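Local coordinates for hypothetical methylmalonyl-CoA decarboxylase alpha subunit (Sulfolobus tokodaii, PDB 1X0U), which is of unknown function but belongs to the carboxyl transferase family, within the ClpP/crotonase clan, and forms an assembly of six chains, at residues Q279-D284 / R292-K297; K287-R292 / N332-F337. One frame throughout, in Å; residues are numbered along the deposited sequence.

Interaction 1: residues Q279-D284 / R292-K297; sequences QIVPND and REIIYK
Glu293 and Lys297, which both touch Ile280, are one helical turn apart, and Lys297 N donates to Glu293 O over 3.2 Å. Their side chains also come near each other. Lys297 NZ lies 3.9 Å from Glu293 OE1, a long salt bridge. The Lys297 chain bends at chi2 and chi4 on its way there.

The contact itself is made mainly by Ile280, and its tip does the touching. CG1 leaves the backbone beside N (chi1 -56°) and the chain then runs extended (chi2 171°), which carries CD1 to the helix. There Ile280 CD1 meets the aliphatic stem of Glu293, with Glu293 CG at 3.5 Å. The two side chains cross at about a right angle, and beyond CG the carboxylate leads away. Ile280 CD1 also reaches Ile294 CG1 at 3.8 Å and Lys297 CE at 4.0 Å. It therefore rests on three residues of helix 291-298, spaced as i, i+1 and i+4.

Val281 adds a looser touch, with its CG2 4.3 Å from Ile294 CD1. Val281 and Ile294 both also pack on Val406 of strand 401-406.

Two kinds of surface thus meet Ile280. Ile294 offers a purely apolar one. Glu293 and Lys297 offer methylenes only, and their charged ends can stay near each other without entering the apolar contact.

Interaction 2: residues K287-R292 / N332-F337; sequences KPYNMR and NNPEEF
The Tyr289 ring carries Pro334 CG over one face, and a CH-pi contact results. Pro334 belongs to a type I beta turn, Asn333 to Glu336, packed against a helix N-terminus. Pro334 CG sits 3.8 Å from the centroid of the Tyr289 ring, 24° off the ring normal, shifted toward the rim. The phenol OH at the ring's edge is hydrogen-bonded to Asp368, on strand 363-369. Tyr289 CG lies between its backbone N and carbonyl carbon (chi1 55°), a rotamer that swings the ring back to the proline although CB points away. The Arg292 guanidinium has water 3 at its edge, in plane, and Glu335 OE2 also lies at the edge, near its plane. Its NE forms a salt bridge with Glu306.

The turn follows strand 325-332 of a mixed sheet in this crotonase-clan fold. Asn290 is the N-cap of helix 291-298, and its OD1 accepts a weak bond from Arg292 N.

Water links the charges. Arg292 NH1 and Glu335 OE2 stand 4.2 Å apart, beyond a salt bridge. Arg292 NH1 instead donates to water 2 at 2.7 Å and to water 3 at 2.9 Å. Both waters also lie within hydrogen-bonding distance of Glu335 OE2, though they have more acceptors in reach than protons.

One approach is probably unfavourable, since both atoms are acceptors: Tyr289 O and Glu335 OE1 are 3.2 Å apart.

Pro334 CD also packs on Met291 CB at 3.7 Å, and Met291 CG lies 3.3 Å from Asn332 O.

In the fold
The two contacts have their centres about 9 Å apart and share Arg292 and helix 291-298. Along the chain their segments alternate: 279-284, 287-292, 292-297, then 332-337. Interaction 1 sets the preceding chain against the side of the helix, while interaction 2 sets the turn after strand 325-332 against its start. Tyr289 joins them, since its ring touches Ile280, Pro282 and Ile294 as well as Pro334. Both lie by the second mixed sheet of the chain, with strand 401-406 near interaction 1 and strands 315-322 and 363-369 near interaction 2. The helix is thus packed at its start and along one side.

Interaction 1: residues Q279-D284 / R292-K297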
loop_
_atom_site.group_PDB
_atom_site.type_symbol
_atom_site.label_atom_id
_atom_site.label_comp_id
_atom_site.label_asym_id
_atom_site.label_seq_id
_atom_site.Cartn_x
_atom_site.Cartn_y
_atom_site.Cartn_z
ATOM N N GLN A 279 22.250 -14.034 -44.936
ATOM C CA GLN A 279 23.348 -13.815 -45.866
ATOM C C GLN A 279 24.359 -12.788 -45.372
ATOM O O GLN A 279 25.485 -12.752 -45.844
ATOM C CB GLN A 279 22.799 -13.374 -47.229
ATOM C CG GLN A 279 21.850 -14.382 -47.846
ATOM C CD GLN A 279 22.466 -15.770 -47.924
ATOM O OE1 GLN A 279 21.759 -16.770 -48.033
ATOM N NE2 GLN A 279 23.792 -15.833 -47.876
ATOM N N ILE A 280 23.953 -11.961 -44.417
ATOM C CA ILE A 280 24.816 -10.912 -43.884
ATOM C C ILE A 280 25.991 -11.389 -43.032
ATOM O O ILE A 280 27.115 -10.925 -43.203
ATOM C CB ILE A 280 23.991 -9.921 -43.040
ATOM C CG1 ILE A 280 22.842 -9.364 -43.887
ATOM C CG2 ILE A 280 24.881 -8.787 -42.542
ATOM C CD1 ILE A 280 21.826 -8.547 -43.107
ATOM N N VAL A 281 25.737 -12.307 -42.107
ATOM C CA VAL A 281 26.795 -12.783 -41.224
ATOM C C VAL A 281 27.878 -13.586 -41.937
ATOM O O VAL A 281 27.617 -14.648 -42.491
ATOM C CB VAL A 281 26.210 -13.620 -40.075
ATOM C CG1 VAL A 281 27.323 -14.058 -39.125
ATOM C CG2 VAL A 281 25.165 -12.803 -39.335
ATOM N N PRO A 282 29.119 -13.081 -41.919
ATOM C CA PRO A 282 30.270 -13.724 -42.558
ATOM C C PRO A 282 30.492 -15.154 -42.077
ATOM O O PRO A 282 29.901 -15.587 -41.083
ATOM C CB PRO A 282 31.433 -12.815 -42.171
ATOM C CG PRO A 282 30.779 -11.479 -41.986
ATOM C CD PRO A 282 29.528 -11.837 -41.245
ATOM N N ASN A 283 31.352 -15.873 -42.794
ATOM C CA ASN A 283 31.698 -17.246 -42.450
ATOM C C ASN A 283 32.605 -17.205 -41.227
ATOM O O ASN A 283 32.451 -17.988 -40.295
ATOM C CB ASN A 283 32.443 -17.910 -43.609
ATOM C CG ASN A 283 32.940 -19.302 -43.260
ATOM O OD1 ASN A 283 33.618 -19.499 -42.245
ATOM N ND2 ASN A 283 32.610 -20.278 -44.104
ATOM N N ASP A 284 33.556 -16.281 -41.248
ATOM C CA ASP A 284 34.504 -16.110 -40.158
ATOM C C ASP A 284 33.768 -15.668 -38.892
ATOM O O ASP A 284 32.595 -15.296 -38.943
ATOM C CB ASP A 284 35.537 -15.058 -40.563
ATOM C CG ASP A 284 36.637 -14.896 -39.545
ATOM O OD1 ASP A 284 37.333 -15.893 -39.246
ATOM O OD2 ASP A 284 36.817 -13.768 -39.044
ATOM N N ARG A 292 23.508 -2.950 -38.536
ATOM C CA ARG A 292 22.345 -2.099 -38.750
ATOM C C ARG A 292 21.445 -2.691 -39.822
ATOM O O ARG A 292 20.243 -2.446 -39.838
ATOM C CB ARG A 292 22.763 -0.690 -39.183
ATOM C CG ARG A 292 23.514 0.101 -38.139
ATOM C CD ARG A 292 23.551 1.588 -38.507
ATOM N NE ARG A 292 24.170 2.377 -37.448
ATOM C CZ ARG A 292 25.470 2.377 -37.189
ATOM N NH1 ARG A 292 26.290 1.636 -37.923
ATOM N NH2 ARG A 292 25.948 3.097 -36.182
ATOM N N GLU A 293 22.027 -3.466 -40.728
ATOM C CA GLU A 293 21.242 -4.056 -41.797
ATOM C C GLU A 293 20.336 -5.121 -41.230
ATOM O O GLU A 293 19.228 -5.335 -41.718
ATOM C CB GLU A 293 22.149 -4.643 -42.885
ATOM C CG GLU A 293 21.371 -5.220 -44.047
ATOM C CD GLU A 293 20.418 -4.210 -44.654
ATOM O OE1 GLU A 293 19.323 -4.622 -45.095
ATOM O OE2 GLU A 293 20.761 -3.006 -44.700
ATOM N N ILE A 294 20.800 -5.785 -40.182
ATOM C CA ILE A 294 19.999 -6.808 -39.541
ATOM C C ILE A 294 18.829 -6.148 -38.815
ATOM O O ILE A 294 17.704 -6.652 -38.862
ATOM C CB ILE A 294 20.837 -7.638 -38.548
ATOM C CG1 ILE A 294 21.955 -8.368 -39.304
ATOM C CG2 ILE A 294 19.944 -8.629 -37.826
ATOM C CD1 ILE A 294 22.840 -9.245 -38.424
ATOM N N ILE A 295 19.075 -5.012 -38.157
ATOM C CA ILE A 295 17.974 -4.353 -37.464
ATOM C C ILE A 295 16.923 -3.879 -38.474
ATOM O O ILE A 295 15.738 -4.142 -38.283
ATOM C CB ILE A 295 18.428 -3.131 -36.573
ATOM C CG1 ILE A 295 18.929 -1.990 -37.445
ATOM C CG2 ILE A 295 19.535 -3.539 -35.601
ATOM C CD1 ILE A 295 19.475 -0.807 -36.644
ATOM N N TYR A 296 17.339 -3.205 -39.553
ATOM C CA TYR A 296 16.361 -2.720 -40.535
ATOM C C TYR A 296 15.507 -3.872 -41.048
ATOM O O TYR A 296 14.309 -3.711 -41.286
ATOM C CB TYR A 296 17.029 -2.035 -41.744
ATOM C CG TYR A 296 18.015 -0.935 -41.408
ATOM C CD1 TYR A 296 17.801 -0.082 -40.325
ATOM C CD2 TYR A 296 19.165 -0.749 -42.175
ATOM C CE1 TYR A 296 18.710 0.928 -40.009
ATOM C CE2 TYR A 296 20.082 0.260 -41.870
ATOM C CZ TYR A 296 19.846 1.091 -40.786
ATOM O OH TYR A 296 20.747 2.083 -40.468
ATOM N N LYS A 297 16.131 -5.031 -41.229
ATOM C CA LYS A 297 15.422 -6.207 -41.718
ATOM C C LYS A 297 14.410 -6.728 -40.710
ATOM O O LYS A 297 13.400 -7.304 -41.092
ATOM C CB LYS A 297 16.406 -7.340 -42.042
ATOM C CG LYS A 297 16.644 -7.618 -43.532
ATOM C CD LYS A 297 17.966 -7.031 -44.018
ATOM C CE LYS A 297 18.501 -7.774 -45.251
ATOM N NZ LYS A 297 17.508 -7.863 -46.367
#

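Interaction 2: residues K287-R292 / N332-F337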
loop_
_atom_site.group_PDB
_atom_site.type_symbol
_atom_site.label_atom_id
_atom_site.label_comp_id
_atom_site.label_asym_id
_atom_site.label_seq_id
_atom_site.Cartn_x
_atom_site.Cartn_y
_atom_site.Cartn_z
ATOM N N LYS A 287 35.340 -11.451 -38.958
ATOM C CA LYS A 287 35.088 -10.491 -40.041
ATOM C C LYS A 287 33.843 -9.620 -39.774
ATOM O O LYS A 287 32.777 -10.129 -39.423
ATOM C CB LYS A 287 34.935 -11.228 -41.380
ATOM C CG LYS A 287 34.713 -10.305 -42.572
ATOM C CD LYS A 287 34.570 -11.089 -43.883
ATOM C CE LYS A 287 34.333 -10.150 -45.056
ATOM N NZ LYS A 287 34.001 -10.878 -46.300
ATOM N N PRO A 288 33.961 -8.292 -39.965
ATOM C CA PRO A 288 32.855 -7.358 -39.736
ATOM C C PRO A 288 31.780 -7.360 -40.815
ATOM O O PRO A 288 31.994 -7.820 -41.932
ATOM C CB PRO A 288 33.569 -6.018 -39.645
ATOM C CG PRO A 288 34.625 -6.169 -40.696
ATOM C CD PRO A 288 35.167 -7.563 -40.398
ATOM N N TYR A 289 30.612 -6.849 -40.459
ATOM C CA TYR A 289 29.493 -6.753 -41.389
ATOM C C TYR A 289 28.628 -5.634 -40.860
ATOM O O TYR A 289 28.977 -5.013 -39.864
ATOM C CB TYR A 289 28.684 -8.056 -41.435
ATOM C CG TYR A 289 28.200 -8.499 -40.080
ATOM C CD1 TYR A 289 29.001 -9.295 -39.262
ATOM C CD2 TYR A 289 26.955 -8.090 -39.592
ATOM C CE1 TYR A 289 28.581 -9.676 -37.990
ATOM C CE2 TYR A 289 26.525 -8.463 -38.319
ATOM C CZ TYR A 289 27.343 -9.253 -37.523
ATOM O OH TYR A 289 26.938 -9.604 -36.246
ATOM N N ASN A 290 27.491 -5.391 -41.502
ATOM C CA ASN A 290 26.609 -4.314 -41.082
ATOM C C ASN A 290 25.476 -4.767 -40.161
ATOM O O ASN A 290 24.447 -5.255 -40.634
ATOM C CB ASN A 290 26.021 -3.624 -42.318
ATOM C CG ASN A 290 25.293 -2.349 -41.976
ATOM O OD1 ASN A 290 25.402 -1.842 -40.860
ATOM N ND2 ASN A 290 24.557 -1.813 -42.937
ATOM N N MET A 291 25.665 -4.597 -38.852
ATOM C CA MET A 291 24.649 -4.988 -37.868
ATOM C C MET A 291 23.365 -4.180 -38.055
ATOM O O MET A 291 22.260 -4.666 -37.781
ATOM C CB MET A 291 25.185 -4.797 -36.439
ATOM C CG MET A 291 24.169 -5.080 -35.313
ATOM S SD MET A 291 23.555 -6.796 -35.212
ATOM C CE MET A 291 21.849 -6.562 -35.593
ATOM N N ARG A 292 23.508 -2.950 -38.536
ATOM C CA ARG A 292 22.345 -2.099 -38.750
ATOM C C ARG A 292 21.445 -2.691 -39.822
ATOM O O ARG A 292 20.243 -2.446 -39.838
ATOM C CB ARG A 292 22.763 -0.690 -39.183
ATOM C CG ARG A 292 23.514 0.101 -38.139
ATOM C CD ARG A 292 23.551 1.588 -38.507
ATOM N NE ARG A 292 24.170 2.377 -37.448
ATOM C CZ ARG A 292 25.470 2.377 -37.189
ATOM N NH1 ARG A 292 26.290 1.636 -37.923
ATOM N NH2 ARG A 292 25.948 3.097 -36.182
ATOM N N ASN A 332 25.498 -5.052 -30.634
ATOM C CA ASN A 332 26.929 -4.839 -30.814
ATOM C C ASN A 332 27.233 -4.543 -32.277
ATOM O O ASN A 332 26.620 -5.117 -33.179
ATOM C CB ASN A 332 27.705 -6.064 -30.352
ATOM C CG ASN A 332 27.358 -6.460 -28.930
ATOM O OD1 ASN A 332 27.624 -5.715 -27.979
ATOM N ND2 ASN A 332 26.745 -7.623 -28.777
ATOM N N ASN A 333 28.167 -3.627 -32.505
ATOM C CA ASN A 333 28.529 -3.228 -33.861
ATOM C C ASN A 333 29.901 -3.779 -34.202
ATOM O O ASN A 333 30.907 -3.341 -33.649
ATOM C CB ASN A 333 28.533 -1.697 -33.974
ATOM C CG ASN A 333 28.776 -1.209 -35.397
ATOM O OD1 ASN A 333 28.872 -0.003 -35.647
ATOM N ND2 ASN A 333 28.874 -2.138 -36.330
ATOM N N PRO A 334 29.954 -4.760 -35.114
ATOM C CA PRO A 334 31.199 -5.402 -35.553
ATOM C C PRO A 334 32.154 -4.420 -36.235
ATOM O O PRO A 334 33.373 -4.557 -36.156
ATOM C CB PRO A 334 30.714 -6.476 -36.530
ATOM C CG PRO A 334 29.300 -6.746 -36.111
ATOM C CD PRO A 334 28.790 -5.362 -35.784
ATOM N N GLU A 335 31.579 -3.428 -36.899
ATOM C CA GLU A 335 32.343 -2.422 -37.626
ATOM C C GLU A 335 33.190 -1.464 -36.778
ATOM O O GLU A 335 34.030 -0.754 -37.315
ATOM C CB GLU A 335 31.394 -1.632 -38.516
ATOM C CG GLU A 335 30.777 -2.476 -39.606
ATOM C CD GLU A 335 29.667 -1.764 -40.353
ATOM O OE1 GLU A 335 29.301 -2.252 -41.442
ATOM O OE2 GLU A 335 29.160 -0.730 -39.850
ATOM N N GLU A 336 32.986 -1.449 -35.463
ATOM C CA GLU A 336 33.773 -0.572 -34.589
ATOM C C GLU A 336 34.285 -1.389 -33.412
ATOM O O GLU A 336 33.496 -1.991 -32.699
ATOM C CB GLU A 336 32.912 0.607 -34.099
ATOM C CG GLU A 336 33.638 1.628 -33.228
ATOM C CD GLU A 336 34.817 2.299 -33.929
ATOM O OE1 GLU A 336 34.789 2.412 -35.178
ATOM O OE2 GLU A 336 35.768 2.726 -33.228
ATOM N N PHE A 337 35.604 -1.411 -33.218
ATOM C CA PHE A 337 36.213 -2.179 -32.133
ATOM C C PHE A 337 35.844 -3.678 -32.228
ATOM O O PHE A 337 35.935 -4.422 -31.247
ATOM C CB PHE A 337 35.774 -1.620 -30.769
ATOM C CG PHE A 337 36.620 -0.470 -30.272
ATOM C CD1 PHE A 337 36.038 0.591 -29.587
ATOM C CD2 PHE A 337 37.994 -0.461 -30.475
ATOM C CE1 PHE A 337 36.822 1.651 -29.110
ATOM C CE2 PHE A 337 38.784 0.588 -30.004
ATOM C CZ PHE A 337 38.195 1.646 -29.321
HETATM O O HOH W 1 26.889 -2.185 -38.199
HETATM O O HOH W 2 26.638 0.598 -40.427
HETATM O O HOH W 3 29.145 1.351 -38.188
#